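Side-chain contacts in benzoate transport porin BenP (PDB 5DL8), which probably forms an OprD-family channel through the outer membrane of Acinetobacter baumannii, with benzoate as a likely substrate: residues 291-296 and 303-308; 186-191 and 260-265; 275-280 and 329-334. All blocks are in the same frame, centred on the assembly; numbering follows the deposited sequence. Where two conformers were deposited one is given.

Interaction 1 (291-296 and 303-308); sequences SAYPLP and TYFINW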
ATOM      1  N   SER A 291       2.369  10.965  20.589  1.00 27.55           N
ATOM      2  CA  SER A 291       3.365  10.562  19.608  1.00 27.37           C
ATOM      3  C   SER A 291       2.820  10.824  18.193  1.00 27.48           C
ATOM      4  O   SER A 291       1.615  11.052  17.974  1.00 24.70           O
ATOM      5  CB  SER A 291       3.813   9.121  19.786  1.00 28.32           C
ATOM      6  OG  SER A 291       2.894   8.202  19.167  1.00 28.19           O
ATOM      7  N   ALA A 292       3.775  10.880  17.227  1.00 27.65           N
ATOM      8  CA  ALA A 292       3.444  10.675  15.803  1.00 27.41           C
ATOM      9  C   ALA A 292       2.750   9.297  15.603  1.00 27.52           C
ATOM     10  O   ALA A 292       2.938   8.341  16.409  1.00 27.14           O
ATOM     11  CB  ALA A 292       4.754  10.732  14.948  1.00 27.68           C
ATOM     12  N   TYR A 293       1.949   9.198  14.530  1.00 27.36           N
ATOM     13  CA  TYR A 293       1.338   7.952  14.139  1.00 27.77           C
ATOM     14  C   TYR A 293       2.441   7.017  13.572  1.00 28.41           C
ATOM     15  O   TYR A 293       3.111   7.396  12.693  1.00 29.36           O
ATOM     16  CB  TYR A 293       0.160   8.117  13.152  1.00 27.59           C
ATOM     17  CG  TYR A 293      -0.631   6.851  13.125  1.00 28.11           C
ATOM     18  CD1 TYR A 293      -1.607   6.645  14.065  1.00 29.47           C
ATOM     19  CD2 TYR A 293      -0.329   5.813  12.275  1.00 28.94           C
ATOM     20  CE1 TYR A 293      -2.293   5.469  14.136  1.00 29.72           C
ATOM     21  CE2 TYR A 293      -0.993   4.594  12.357  1.00 28.76           C
ATOM     22  CZ  TYR A 293      -1.963   4.431  13.299  1.00 29.35           C
ATOM     23  OH  TYR A 293      -2.691   3.259  13.512  1.00 28.50           O
ATOM     24  N   PRO A 294       2.655   5.816  14.143  1.00 30.09           N
ATOM     25  CA  PRO A 294       3.765   4.914  13.708  1.00 28.96           C
ATOM     26  C   PRO A 294       3.525   4.122  12.448  1.00 27.35           C
ATOM     27  O   PRO A 294       2.448   3.634  12.190  1.00 25.57           O
ATOM     28  CB  PRO A 294       3.827   3.913  14.891  1.00 30.14           C
ATOM     29  CG  PRO A 294       2.413   3.788  15.318  1.00 29.22           C
ATOM     30  CD  PRO A 294       1.776   5.135  15.135  1.00 28.41           C
ATOM     31  N   LEU A 295       4.569   3.899  11.716  1.00 28.51           N
ATOM     32  CA  LEU A 295       4.641   2.984  10.554  1.00 29.34           C
ATOM     33  C   LEU A 295       5.819   2.027  10.836  1.00 29.56           C
ATOM     34  O   LEU A 295       6.788   2.434  11.401  1.00 30.15           O
ATOM     35  CB  LEU A 295       4.930   3.841   9.300  1.00 32.17           C
ATOM     36  CG  LEU A 295       3.601   4.499   9.009  1.00 38.22           C
ATOM     37  CD1 LEU A 295       3.517   6.035   9.117  1.00 39.83           C
ATOM     38  CD2 LEU A 295       2.808   3.806   7.912  1.00 37.92           C
ATOM     39  N   PRO A 296       5.701   0.751  10.460  1.00 28.71           N
ATOM     40  CA  PRO A 296       6.761  -0.146  10.507  1.00 28.29           C
ATOM     41  C   PRO A 296       7.928   0.251   9.562  1.00 27.70           C
ATOM     42  O   PRO A 296       7.737   1.016   8.642  1.00 25.07           O
ATOM     43  CB  PRO A 296       6.148  -1.486  10.157  1.00 29.98           C
ATOM     44  CG  PRO A 296       4.682  -1.240   9.749  1.00 30.14           C
ATOM     45  CD  PRO A 296       4.433   0.225   9.851  1.00 28.94           C
ATOM     46  N   THR A 303      -2.194   2.246   3.565  1.00 29.24           N
ATOM     47  CA  THR A 303      -3.101   2.482   2.426  1.00 29.02           C
ATOM     48  C   THR A 303      -4.548   2.782   2.824  1.00 29.22           C
ATOM     49  O   THR A 303      -5.294   3.292   1.997  1.00 27.12           O
ATOM     50  CB  THR A 303      -3.163   1.276   1.430  1.00 28.56           C
ATOM     51  OG1 THR A 303      -3.523   0.078   2.177  1.00 28.29           O
ATOM     52  CG2 THR A 303      -1.655   1.077   0.683  1.00 29.56           C
ATOM     53  N   TYR A 304      -4.913   2.455   4.067  1.00 31.71           N
ATOM     54  CA  TYR A 304      -6.253   2.763   4.627  1.00 32.02           C
ATOM     55  C   TYR A 304      -6.381   4.089   5.284  1.00 29.51           C
ATOM     56  O   TYR A 304      -7.400   4.363   5.941  1.00 29.22           O
ATOM     57  CB  TYR A 304      -6.662   1.629   5.553  1.00 34.31           C
ATOM     58  CG  TYR A 304      -6.948   0.357   4.742  1.00 36.25           C
ATOM     59  CD1 TYR A 304      -5.874  -0.467   4.212  1.00 34.47           C
ATOM     60  CD2 TYR A 304      -8.302   0.036   4.387  1.00 36.79           C
ATOM     61  CE1 TYR A 304      -6.160  -1.582   3.413  1.00 35.79           C
ATOM     62  CE2 TYR A 304      -8.603  -1.063   3.585  1.00 36.53           C
ATOM     63  CZ  TYR A 304      -7.586  -1.880   3.128  1.00 36.50           C
ATOM     64  OH  TYR A 304      -7.986  -2.953   2.409  1.00 35.78           O
ATOM     65  N   PHE A 305      -5.313   4.873   5.242  1.00 29.79           N
ATOM     66  CA  PHE A 305      -5.404   6.292   5.585  1.00 29.80           C
ATOM     67  C   PHE A 305      -6.310   6.895   4.481  1.00 30.17           C
ATOM     68  O   PHE A 305      -6.473   6.246   3.431  1.00 27.04           O
ATOM     69  CB  PHE A 305      -3.995   6.947   5.561  1.00 31.03           C
ATOM     70  CG  PHE A 305      -3.195   6.886   6.824  1.00 30.36           C
ATOM     71  CD1 PHE A 305      -3.597   6.212   7.955  1.00 31.19           C
ATOM     72  CD2 PHE A 305      -1.951   7.528   6.859  1.00 32.39           C
ATOM     73  CE1 PHE A 305      -2.800   6.161   9.081  1.00 31.41           C
ATOM     74  CE2 PHE A 305      -1.115   7.505   8.012  1.00 31.05           C
ATOM     75  CZ  PHE A 305      -1.559   6.804   9.108  1.00 34.37           C
ATOM     76  N   ILE A 306      -6.963   8.053   4.725  1.00 31.08           N
ATOM     77  CA  ILE A 306      -7.900   8.653   3.656  1.00 32.19           C
ATOM     78  C   ILE A 306      -7.146   9.077   2.352  1.00 30.87           C
ATOM     79  O   ILE A 306      -7.709   9.209   1.305  1.00 30.24           O
ATOM     80  CB  ILE A 306      -8.668   9.928   4.060  1.00 31.06           C
ATOM     81  CG1 ILE A 306      -7.675  11.096   4.248  1.00 31.91           C
ATOM     82  CG2 ILE A 306      -9.517   9.737   5.280  1.00 29.88           C
ATOM     83  CD1 ILE A 306      -8.306  12.301   4.964  1.00 34.93           C
ATOM     84  N   ASN A 307      -5.879   9.412   2.483  1.00 32.19           N
ATOM     85  CA  ASN A 307      -5.012   9.827   1.361  1.00 30.46           C
ATOM     86  C   ASN A 307      -3.506   9.485   1.539  1.00 30.97           C
ATOM     87  O   ASN A 307      -2.663  10.415   1.660  1.00 29.06           O
ATOM     88  CB  ASN A 307      -5.201  11.342   1.180  1.00 31.12           C
ATOM     89  CG  ASN A 307      -4.430  11.895  -0.013  1.00 32.31           C
ATOM     90  OD1 ASN A 307      -4.166  11.199  -1.001  1.00 31.16           O
ATOM     91  ND2 ASN A 307      -4.096  13.161   0.081  1.00 32.43           N
ATOM     92  N   TRP A 308      -3.163   8.182   1.514  1.00 32.51           N
ATOM     93  CA  TRP A 308      -1.713   7.774   1.656  1.00 33.82           C
ATOM     94  C   TRP A 308      -0.887   8.407   0.455  1.00 33.75           C
ATOM     95  O   TRP A 308      -1.329   8.432  -0.647  1.00 36.42           O
ATOM     96  CB  TRP A 308      -1.492   6.256   1.793  1.00 32.15           C
ATOM     97  CG  TRP A 308      -0.112   5.966   1.847  1.00 31.02           C
ATOM     98  CD1 TRP A 308       0.707   5.555   0.761  1.00 32.63           C
ATOM     99  CD2 TRP A 308       0.746   6.110   2.957  1.00 31.59           C
ATOM    100  NE1 TRP A 308       2.017   5.432   1.174  1.00 31.60           N
ATOM    101  CE2 TRP A 308       2.098   5.775   2.502  1.00 31.34           C
ATOM    102  CE3 TRP A 308       0.538   6.416   4.306  1.00 31.16           C
ATOM    103  CZ2 TRP A 308       3.210   5.747   3.372  1.00 31.44           C
ATOM    104  CZ3 TRP A 308       1.673   6.385   5.201  1.00 32.11           C
ATOM    105  CH2 TRP A 308       2.997   6.090   4.701  1.00 32.52           C
TER

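Interaction 2 (186-191 and 260-265); sequences FSFTAN and FDIDAE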
ATOM      1  N   PHE A 186       9.424  -8.006  10.874  1.00 25.73           N
ATOM      2  CA  PHE A 186       8.982  -6.607  11.018  1.00 24.52           C
ATOM      3  C   PHE A 186       9.789  -5.893  12.039  1.00 24.22           C
ATOM      4  O   PHE A 186      10.286  -6.530  12.984  1.00 24.43           O
ATOM      5  CB  PHE A 186       7.512  -6.577  11.573  1.00 25.78           C
ATOM      6  CG  PHE A 186       6.422  -7.007  10.575  1.00 25.68           C
ATOM      7  CD1 PHE A 186       6.016  -6.157   9.578  1.00 26.56           C
ATOM      8  CD2 PHE A 186       5.840  -8.273  10.647  1.00 26.25           C
ATOM      9  CE1 PHE A 186       5.071  -6.569   8.619  1.00 26.27           C
ATOM     10  CE2 PHE A 186       4.876  -8.651   9.771  1.00 27.37           C
ATOM     11  CZ  PHE A 186       4.478  -7.812   8.744  1.00 26.77           C
ATOM     12  N   SER A 187       9.915  -4.578  11.907  1.00 23.45           N
ATOM     13  CA  SER A 187      10.632  -3.866  12.924  1.00 24.67           C
ATOM     14  C   SER A 187      10.159  -2.418  13.096  1.00 24.00           C
ATOM     15  O   SER A 187       9.489  -1.879  12.234  1.00 24.55           O
ATOM     16  CB  SER A 187      12.182  -3.892  12.646  1.00 25.61           C
ATOM     17  OG  SER A 187      12.536  -3.384  11.340  1.00 25.74           O
ATOM     18  N   PHE A 188      10.525  -1.788  14.209  1.00 23.88           N
ATOM     19  CA  PHE A 188      10.313  -0.370  14.383  1.00 25.31           C
ATOM     20  C   PHE A 188      11.629   0.217  14.924  1.00 27.95           C
ATOM     21  O   PHE A 188      12.306  -0.336  15.865  1.00 27.82           O
ATOM     22  CB  PHE A 188       9.128  -0.135  15.329  1.00 26.05           C
ATOM     23  CG  PHE A 188       8.732   1.310  15.518  1.00 26.88           C
ATOM     24  CD1 PHE A 188       7.767   1.924  14.693  1.00 28.45           C
ATOM     25  CD2 PHE A 188       9.225   2.054  16.561  1.00 27.26           C
ATOM     26  CE1 PHE A 188       7.382   3.261  14.910  1.00 28.63           C
ATOM     27  CE2 PHE A 188       8.880   3.390  16.739  1.00 27.35           C
ATOM     28  CZ  PHE A 188       7.937   4.001  15.934  1.00 27.44           C
ATOM     29  N   THR A 189      11.879   1.422  14.436  1.00 30.28           N
ATOM     30  CA  THR A 189      13.079   2.156  14.718  1.00 33.23           C
ATOM     31  C   THR A 189      12.792   3.547  15.329  1.00 32.85           C
ATOM     32  O   THR A 189      11.986   4.319  14.804  1.00 33.05           O
ATOM     33  CB  THR A 189      13.938   2.212  13.368  1.00 33.02           C
ATOM     34  OG1 THR A 189      14.318   0.854  13.019  1.00 34.95           O
ATOM     35  CG2 THR A 189      15.176   2.987  13.567  1.00 33.43           C
ATOM     36  N   ALA A 190      13.505   3.916  16.401  1.00 32.75           N
ATOM     37  CA  ALA A 190      13.461   5.334  16.830  1.00 30.56           C
ATOM     38  C   ALA A 190      14.767   5.695  17.514  1.00 30.08           C
ATOM     39  O   ALA A 190      15.336   4.847  18.242  1.00 30.12           O
ATOM     40  CB  ALA A 190      12.327   5.594  17.744  1.00 30.97           C
ATOM     41  N   ASN A 191      15.196   6.964  17.272  1.00 28.93           N
ATOM     42  CA  ASN A 191      16.344   7.552  17.823  1.00 30.29           C
ATOM     43  C   ASN A 191      17.543   6.635  17.377  1.00 30.48           C
ATOM     44  O   ASN A 191      18.425   6.363  18.183  1.00 30.00           O
ATOM     45  CB  ASN A 191      16.278   7.594  19.389  1.00 30.32           C
ATOM     46  CG  ASN A 191      17.490   8.246  19.972  1.00 31.30           C
ATOM     47  OD1 ASN A 191      18.060   9.128  19.334  1.00 30.80           O
ATOM     48  ND2 ASN A 191      17.949   7.780  21.134  1.00 31.30           N
ATOM     49  N   PHE A 260       8.591   1.681  23.302  1.00 54.50           N
ATOM     50  CA  PHE A 260       8.453   2.910  22.504  1.00 50.30           C
ATOM     51  C   PHE A 260       7.583   4.068  23.006  1.00 46.08           C
ATOM     52  O   PHE A 260       7.675   5.221  22.532  1.00 43.50           O
ATOM     53  CB  PHE A 260       8.103   2.580  21.023  1.00 50.08           C
ATOM     54  CG  PHE A 260       9.089   1.663  20.359  1.00 48.79           C
ATOM     55  CD1 PHE A 260      10.364   2.140  19.929  1.00 50.60           C
ATOM     56  CD2 PHE A 260       8.796   0.316  20.200  1.00 49.08           C
ATOM     57  CE1 PHE A 260      11.293   1.293  19.304  1.00 50.06           C
ATOM     58  CE2 PHE A 260       9.731  -0.560  19.614  1.00 50.34           C
ATOM     59  CZ  PHE A 260      10.983  -0.072  19.152  1.00 51.19           C
ATOM     60  N   ASP A 261       6.711   3.913  23.935  1.00 45.07           N
ATOM     61  CA  ASP A 261       5.812   5.109  24.034  1.00 46.97           C
ATOM     62  C   ASP A 261       5.213   5.538  22.583  1.00 44.25           C
ATOM     63  O   ASP A 261       5.557   6.590  21.921  1.00 53.33           O
ATOM     64  CB  ASP A 261       6.527   6.277  24.811  1.00 47.66           C
ATOM     65  CG  ASP A 261       6.848   5.901  26.332  1.00 48.74           C
ATOM     66  OD1 ASP A 261       6.614   4.767  26.798  1.00 49.75           O
ATOM     67  OD2 ASP A 261       7.280   6.769  27.093  1.00 50.41           O
ATOM     68  N   ILE A 262       4.489   4.590  22.037  1.00 37.59           N
ATOM     69  CA  ILE A 262       3.562   4.832  20.945  1.00 34.03           C
ATOM     70  C   ILE A 262       2.207   5.169  21.640  1.00 32.62           C
ATOM     71  O   ILE A 262       1.759   4.457  22.530  1.00 31.13           O
ATOM     72  CB  ILE A 262       3.594   3.660  20.006  1.00 33.62           C
ATOM     73  CG1 ILE A 262       4.980   3.604  19.234  1.00 32.88           C
ATOM     74  CG2 ILE A 262       2.423   3.710  19.093  1.00 34.31           C
ATOM     75  CD1 ILE A 262       5.302   2.312  18.424  1.00 31.88           C
ATOM     76  N   ASP A 263       1.689   6.372  21.367  1.00 30.66           N
ATOM     77  CA  ASP A 263       0.425   6.874  21.875  1.00 28.87           C
ATOM     78  C   ASP A 263      -0.202   7.794  20.774  1.00 27.47           C
ATOM     79  O   ASP A 263      -0.011   9.044  20.771  1.00 26.85           O
ATOM     80  CB  ASP A 263       0.696   7.699  23.066  1.00 30.00           C
ATOM     81  CG  ASP A 263      -0.592   8.280  23.650  1.00 29.86           C
ATOM     82  OD1 ASP A 263      -1.548   7.514  23.788  1.00 29.05           O
ATOM     83  OD2 ASP A 263      -0.607   9.466  23.981  1.00 30.18           O
ATOM     84  N   ALA A 264      -0.927   7.211  19.848  1.00 26.17           N
ATOM     85  CA  ALA A 264      -1.547   8.025  18.807  1.00 27.28           C
ATOM     86  C   ALA A 264      -2.879   7.556  18.276  1.00 25.58           C
ATOM     87  O   ALA A 264      -3.095   6.353  18.027  1.00 25.79           O
ATOM     88  CB  ALA A 264      -0.562   8.168  17.606  1.00 27.56           C
ATOM     89  N   GLU A 265      -3.714   8.534  18.005  1.00 25.63           N
ATOM     90  CA  GLU A 265      -5.006   8.291  17.264  1.00 26.54           C
ATOM     91  C   GLU A 265      -4.923   9.044  15.922  1.00 25.28           C
ATOM     92  O   GLU A 265      -4.352  10.191  15.873  1.00 25.46           O
ATOM     93  CB  GLU A 265      -6.220   8.848  17.984  1.00 25.68           C
ATOM     94  CG  GLU A 265      -6.486   8.165  19.279  1.00 29.11           C
ATOM     95  CD  GLU A 265      -7.696   8.817  19.992  1.00 29.51           C
ATOM     96  OE1 GLU A 265      -7.516   9.974  20.488  1.00 31.26           O
ATOM     97  OE2 GLU A 265      -8.826   8.223  19.943  1.00 30.18           O
TER

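Interaction 3 (275-280 and 329-334); sequences VKNHTF and FKDYIP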
ATOM      1  N   VAL A 275     -19.045  12.918 -10.841  1.00 45.36           N
ATOM      2  CA  VAL A 275     -20.047  13.364 -11.785  1.00 46.64           C
ATOM      3  C   VAL A 275     -19.536  13.271 -13.249  1.00 46.96           C
ATOM      4  O   VAL A 275     -18.556  13.989 -13.579  1.00 43.00           O
ATOM      5  CB  VAL A 275     -20.329  14.846 -11.624  1.00 46.78           C
ATOM      6  CG1 VAL A 275     -21.624  15.169 -12.301  1.00 48.55           C
ATOM      7  CG2 VAL A 275     -20.278  15.308 -10.214  1.00 45.90           C
ATOM      8  N   LYS A 276     -20.279  12.537 -14.120  1.00 50.86           N
ATOM      9  CA  LYS A 276     -19.823  12.183 -15.536  1.00 52.39           C
ATOM     10  C   LYS A 276     -18.331  11.806 -15.441  1.00 51.25           C
ATOM     11  O   LYS A 276     -18.025  10.840 -14.712  1.00 51.53           O
ATOM     12  CB  LYS A 276     -20.098  13.299 -16.587  1.00 54.65           C
ATOM     13  CG  LYS A 276     -21.554  13.684 -16.630  1.00 58.72           C
ATOM     14  CD  LYS A 276     -22.216  13.787 -17.970  1.00 62.33           C
ATOM     15  CE  LYS A 276     -23.760  13.779 -17.753  1.00 64.30           C
ATOM     16  NZ  LYS A 276     -24.453  14.195 -19.007  1.00 68.49           N
ATOM     17  N   ASN A 277     -17.398  12.600 -15.984  1.00 48.95           N
ATOM     18  CA  ASN A 277     -16.002  12.129 -15.961  1.00 46.32           C
ATOM     19  C   ASN A 277     -15.068  12.777 -14.960  1.00 43.18           C
ATOM     20  O   ASN A 277     -13.900  12.474 -14.916  1.00 38.91           O
ATOM     21  CB  ASN A 277     -15.443  12.121 -17.388  1.00 46.18           C
ATOM     22  CG  ASN A 277     -15.947  10.922 -18.184  1.00 48.36           C
ATOM     23  OD1 ASN A 277     -16.016   9.799 -17.658  1.00 49.36           O
ATOM     24  ND2 ASN A 277     -16.270  11.139 -19.467  1.00 50.55           N
ATOM     25  N   HIS A 278     -15.643  13.613 -14.135  1.00 43.21           N
ATOM     26  CA  HIS A 278     -14.933  14.356 -13.094  1.00 42.43           C
ATOM     27  C   HIS A 278     -15.070  13.690 -11.776  1.00 40.54           C
ATOM     28  O   HIS A 278     -16.165  13.135 -11.477  1.00 43.89           O
ATOM     29  CB  HIS A 278     -15.561  15.727 -12.910  1.00 42.75           C
ATOM     30  CG  HIS A 278     -15.809  16.460 -14.176  1.00 41.54           C
ATOM     31  ND1 HIS A 278     -14.986  17.467 -14.604  1.00 40.76           N
ATOM     32  CD2 HIS A 278     -16.825  16.395 -15.061  1.00 43.24           C
ATOM     33  CE1 HIS A 278     -15.485  18.006 -15.699  1.00 42.54           C
ATOM     34  NE2 HIS A 278     -16.610  17.379 -15.985  1.00 43.93           N
ATOM     35  N   THR A 279     -14.049  13.899 -10.950  1.00 39.93           N
ATOM     36  CA  THR A 279     -13.973  13.439  -9.516  1.00 38.09           C
ATOM     37  C   THR A 279     -13.465  14.627  -8.659  1.00 37.60           C
ATOM     38  O   THR A 279     -12.509  15.290  -9.055  1.00 38.39           O
ATOM     39  CB  THR A 279     -13.034  12.227  -9.389  1.00 39.55           C
ATOM     40  OG1 THR A 279     -13.586  11.118 -10.083  1.00 40.42           O
ATOM     41  CG2 THR A 279     -12.884  11.771  -7.894  1.00 40.41           C
ATOM     42  N   PHE A 280     -14.126  14.969  -7.542  0.50 37.51           N
ATOM     43  CA  PHE A 280     -13.663  16.044  -6.633  0.50 37.03           C
ATOM     44  C   PHE A 280     -13.734  15.488  -5.222  0.50 35.18           C
ATOM     45  O   PHE A 280     -14.766  14.981  -4.766  0.50 35.85           O
ATOM     46  CB  PHE A 280     -14.477  17.368  -6.754  0.50 39.74           C
ATOM     47  CG  PHE A 280     -13.867  18.608  -5.986  0.50 41.58           C
ATOM     48  CD1 PHE A 280     -12.845  19.404  -6.541  0.50 41.61           C
ATOM     49  CD2 PHE A 280     -14.396  19.051  -4.755  0.50 41.82           C
ATOM     50  CE1 PHE A 280     -12.349  20.533  -5.873  0.50 41.69           C
ATOM     51  CE2 PHE A 280     -13.870  20.170  -4.103  0.50 41.09           C
ATOM     52  CZ  PHE A 280     -12.861  20.904  -4.654  0.50 40.27           C
ATOM     53  N   PHE A 329     -10.490  11.149 -19.326  1.00 43.23           N
ATOM     54  CA  PHE A 329     -10.665  11.735 -20.681  1.00 45.43           C
ATOM     55  C   PHE A 329     -11.281  10.822 -21.742  1.00 46.82           C
ATOM     56  O   PHE A 329     -11.213  11.223 -22.878  1.00 47.06           O
ATOM     57  CB  PHE A 329      -9.334  12.257 -21.269  1.00 44.69           C
ATOM     58  CG  PHE A 329      -8.779  13.501 -20.625  1.00 44.20           C
ATOM     59  CD1 PHE A 329      -8.031  13.418 -19.465  1.00 41.81           C
ATOM     60  CD2 PHE A 329      -8.939  14.753 -21.226  1.00 46.29           C
ATOM     61  CE1 PHE A 329      -7.458  14.557 -18.890  1.00 42.55           C
ATOM     62  CE2 PHE A 329      -8.414  15.912 -20.627  1.00 47.89           C
ATOM     63  CZ  PHE A 329      -7.636  15.801 -19.462  1.00 45.86           C
ATOM     64  N   LYS A 330     -11.849   9.646 -21.406  1.00 50.59           N
ATOM     65  CA  LYS A 330     -12.505   8.734 -22.391  1.00 59.06           C
ATOM     66  C   LYS A 330     -13.310   9.428 -23.572  1.00 62.23           C
ATOM     67  O   LYS A 330     -13.231   8.951 -24.687  1.00 65.76           O
ATOM     68  CB  LYS A 330     -13.279   7.477 -21.775  1.00 62.55           C
ATOM     69  CG  LYS A 330     -14.308   7.659 -20.618  1.00 66.33           C
ATOM     70  CD  LYS A 330     -15.101   6.408 -20.111  1.00 67.04           C
ATOM     71  CE  LYS A 330     -16.120   5.842 -21.127  1.00 74.34           C
ATOM     72  NZ  LYS A 330     -17.333   6.698 -21.359  1.00 76.56           N
ATOM     73  N   ASP A 331     -14.004  10.561 -23.367  1.00 64.46           N
ATOM     74  CA  ASP A 331     -14.743  11.184 -24.493  1.00 64.96           C
ATOM     75  C   ASP A 331     -13.775  11.882 -25.521  1.00 65.44           C
ATOM     76  O   ASP A 331     -14.113  11.903 -26.716  1.00 68.99           O
ATOM     77  CB  ASP A 331     -15.868  12.197 -24.085  1.00 67.50           C
ATOM     78  CG  ASP A 331     -16.808  11.734 -22.906  1.00 69.21           C
ATOM     79  OD1 ASP A 331     -17.082  10.519 -22.646  1.00 69.31           O
ATOM     80  OD2 ASP A 331     -17.328  12.667 -22.230  1.00 67.79           O
ATOM     81  N   TYR A 332     -12.633  12.481 -25.109  1.00 61.39           N
ATOM     82  CA  TYR A 332     -11.662  13.083 -26.095  1.00 60.81           C
ATOM     83  C   TYR A 332     -10.557  12.038 -26.470  1.00 59.11           C
ATOM     84  O   TYR A 332     -10.349  11.782 -27.680  1.00 55.22           O
ATOM     85  CB  TYR A 332     -11.061  14.514 -25.717  1.00 60.29           C
ATOM     86  CG  TYR A 332     -12.096  15.539 -25.304  1.00 63.67           C
ATOM     87  CD1 TYR A 332     -12.729  15.471 -24.004  1.00 62.72           C
ATOM     88  CD2 TYR A 332     -12.542  16.551 -26.206  1.00 66.48           C
ATOM     89  CE1 TYR A 332     -13.737  16.377 -23.607  1.00 63.74           C
ATOM     90  CE2 TYR A 332     -13.574  17.469 -25.806  1.00 67.97           C
ATOM     91  CZ  TYR A 332     -14.168  17.368 -24.507  1.00 67.54           C
ATOM     92  OH  TYR A 332     -15.170  18.239 -24.107  1.00 68.25           O
ATOM     93  N   ILE A 333      -9.864  11.456 -25.451  1.00 52.88           N
ATOM     94  CA  ILE A 333      -8.729  10.555 -25.679  1.00 48.84           C
ATOM     95  C   ILE A 333      -8.835   9.242 -24.860  1.00 47.31           C
ATOM     96  O   ILE A 333      -8.431   9.218 -23.646  1.00 43.91           O
ATOM     97  CB  ILE A 333      -7.445  11.274 -25.298  1.00 48.12           C
ATOM     98  CG1 ILE A 333      -7.476  12.677 -25.891  1.00 50.24           C
ATOM     99  CG2 ILE A 333      -6.204  10.444 -25.672  1.00 44.39           C
ATOM    100  CD1 ILE A 333      -6.124  13.347 -25.814  1.00 50.96           C
ATOM    101  N   PRO A 334      -9.323   8.132 -25.497  1.00 46.43           N
ATOM    102  CA  PRO A 334      -9.504   6.941 -24.619  1.00 44.88           C
ATOM    103  C   PRO A 334      -8.209   6.469 -24.015  1.00 40.97           C
ATOM    104  O   PRO A 334      -7.162   6.684 -24.582  1.00 37.69           O
ATOM    105  CB  PRO A 334     -10.130   5.880 -25.534  1.00 46.74           C
ATOM    106  CG  PRO A 334     -10.806   6.687 -26.601  1.00 49.53           C
ATOM    107  CD  PRO A 334      -9.892   7.881 -26.846  1.00 49.25           C
TER

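Interaction 1 (291-296 and 303-308)
Tyr293 and Phe305 make the close part of this contact, two buried rings meeting edge to face with a sideslip. The rim of Phe305 is directed at the face of Tyr293, and the planes stand 69° apart. The ring centroids are 5.5 Å from each other. Because the Phe305 ring is displaced from the middle of its partner, its CZ meets Tyr293 CD2 at 3.5 Å, while Phe305 CE1 lies 4.1 Å from Tyr293 CE2. With CG of Tyr293 anti to the backbone N (chi1 -164°), the ring is carried out toward Phe305. Its hydroxyl bonds to the amine of Lys228, and a face of the same ring carries Pro294 CD. Phe305 also meets Phe251 of strand 243-255 edge to face, which extends the aromatic cluster to the barrel wall.

Both segments belong to the long connection between strands 278-288 and 319-328 of the porin barrel. This loop appears to fold in toward the barrel centre, as inward-folded loops do in OprD-family porins, where they narrow the channel. The backbones stay well apart: Tyr293 CA and Phe305 CA, the nearest pair, are 11.0 Å from each other, and side chains alone span the interval.

The second pair is looser, and both of its residues are partly exposed. A single methyl, Leu295 CD2, approaches the six-membered end of the Trp308 indole from the opposite direction, obliquely to the ring, and sits 3.9 Å from Trp308 CZ3 and equally far from CH2. Leu295 also touches Phe314, and Trp308 rests on Pro301, both in the same loop.

Interaction 2 (186-191 and 260-265)
Phe188 meets Phe260 and Ile262 where the short hairpin of strands 187-190 and 193-196 lies against the loop that leads into barrel strand 263-275. The hairpin belongs to a long excursion between barrel strands 165-176 and 200-210, and here it packs against a later connection of the same OprD-family barrel.

Following the strand from its beginning, Ser187 directs its hydroxyl to the carboxylate of Asp297, so that this end of the hairpin is tied to yet another loop. Phe188 then supplies most of the contact. A chi1 of -176° swings its ring away from its own amide nitrogen, which brings an edge to Phe260 and a face to Ile262. The edge is led by CD2, which stands 3.4 Å above the Phe260 ring, over its centre. In this edge-to-face pair the planes are 72° apart. The two centroids are separated by 4.8 Å. Pro294 and Tyr226 also touch this phenylalanine. Thr189 points the other way, and its hydroxyl bonds to Thr194 and Asp297. Ala190 turns back toward Phe260 but adds little, its backbone N lying 4.5 Å from Phe260 CE1. Over the face of Phe188, Ile262 makes a CH-pi contact, its CD1 4.1 Å from the centroid of the Phe188 ring and 13° off the ring normal.

Interaction 3 (275-280 and 329-334)
The carbonyl oxygen of Phe329 is gripped by two backbone amides, Tyr332 N and Ile333 N, both 2.9 Å from Phe329 O, one on either face of its plane. These bonds curl residues 329-333 into a compact turn; from it Asp331 points toward Asn277, and Lys330 passes close by.

The amide of Asn277 crosses the Asp331 carboxylate obliquely, with the two planes 56° apart. Its ND2 lies 3.3 Å from Asp331 OD1 and equally far from OD2, but tilted well out of the carboxylate plane. On the other branch, Asn277 OD1 is 4.0 Å from Lys330 CG, a contact with the aliphatic part of the lysine, which crosses the asparagine at about a right angle. Lys330 and Asp331 are both on the surface.

Asn277 itself occupies a type II' beta turn from Val275 to His278, closed by His278 N to Val275 O at 3.0 Å. That turn joins barrel strands 263-275 and 278-288 as a tight hairpin, while residues 329-334 link strands 319-328 and 336-349; the contact thus bridges neighbouring turns at one end of the barrel, probably the periplasmic one, beside Tyr327 and Asp328 at the end of strand 319-328.

In the fold
Interactions 1 and 2 are neighbours, with centres 12 Å apart and direct touches: Pro294 and Leu295 pack on Phe188, and Ser291 meets Asp263 through its backbone. Together they bring a hairpin excursion, the approach to strand 263-275 and the loop between strands 278-288 and 319-328 into one body of loops. Interaction 3 stands apart, about 30 Å from interaction 1 and 42 Å from interaction 2 between centres. Along the chain, interaction 2 closes first; interaction 3 then opens and spans interaction 1. Strands 263-275 and 278-288, adjacent in the barrel, connect the two ends; as in porins generally, the long loops are probably extracellular and the short turns periplasmic.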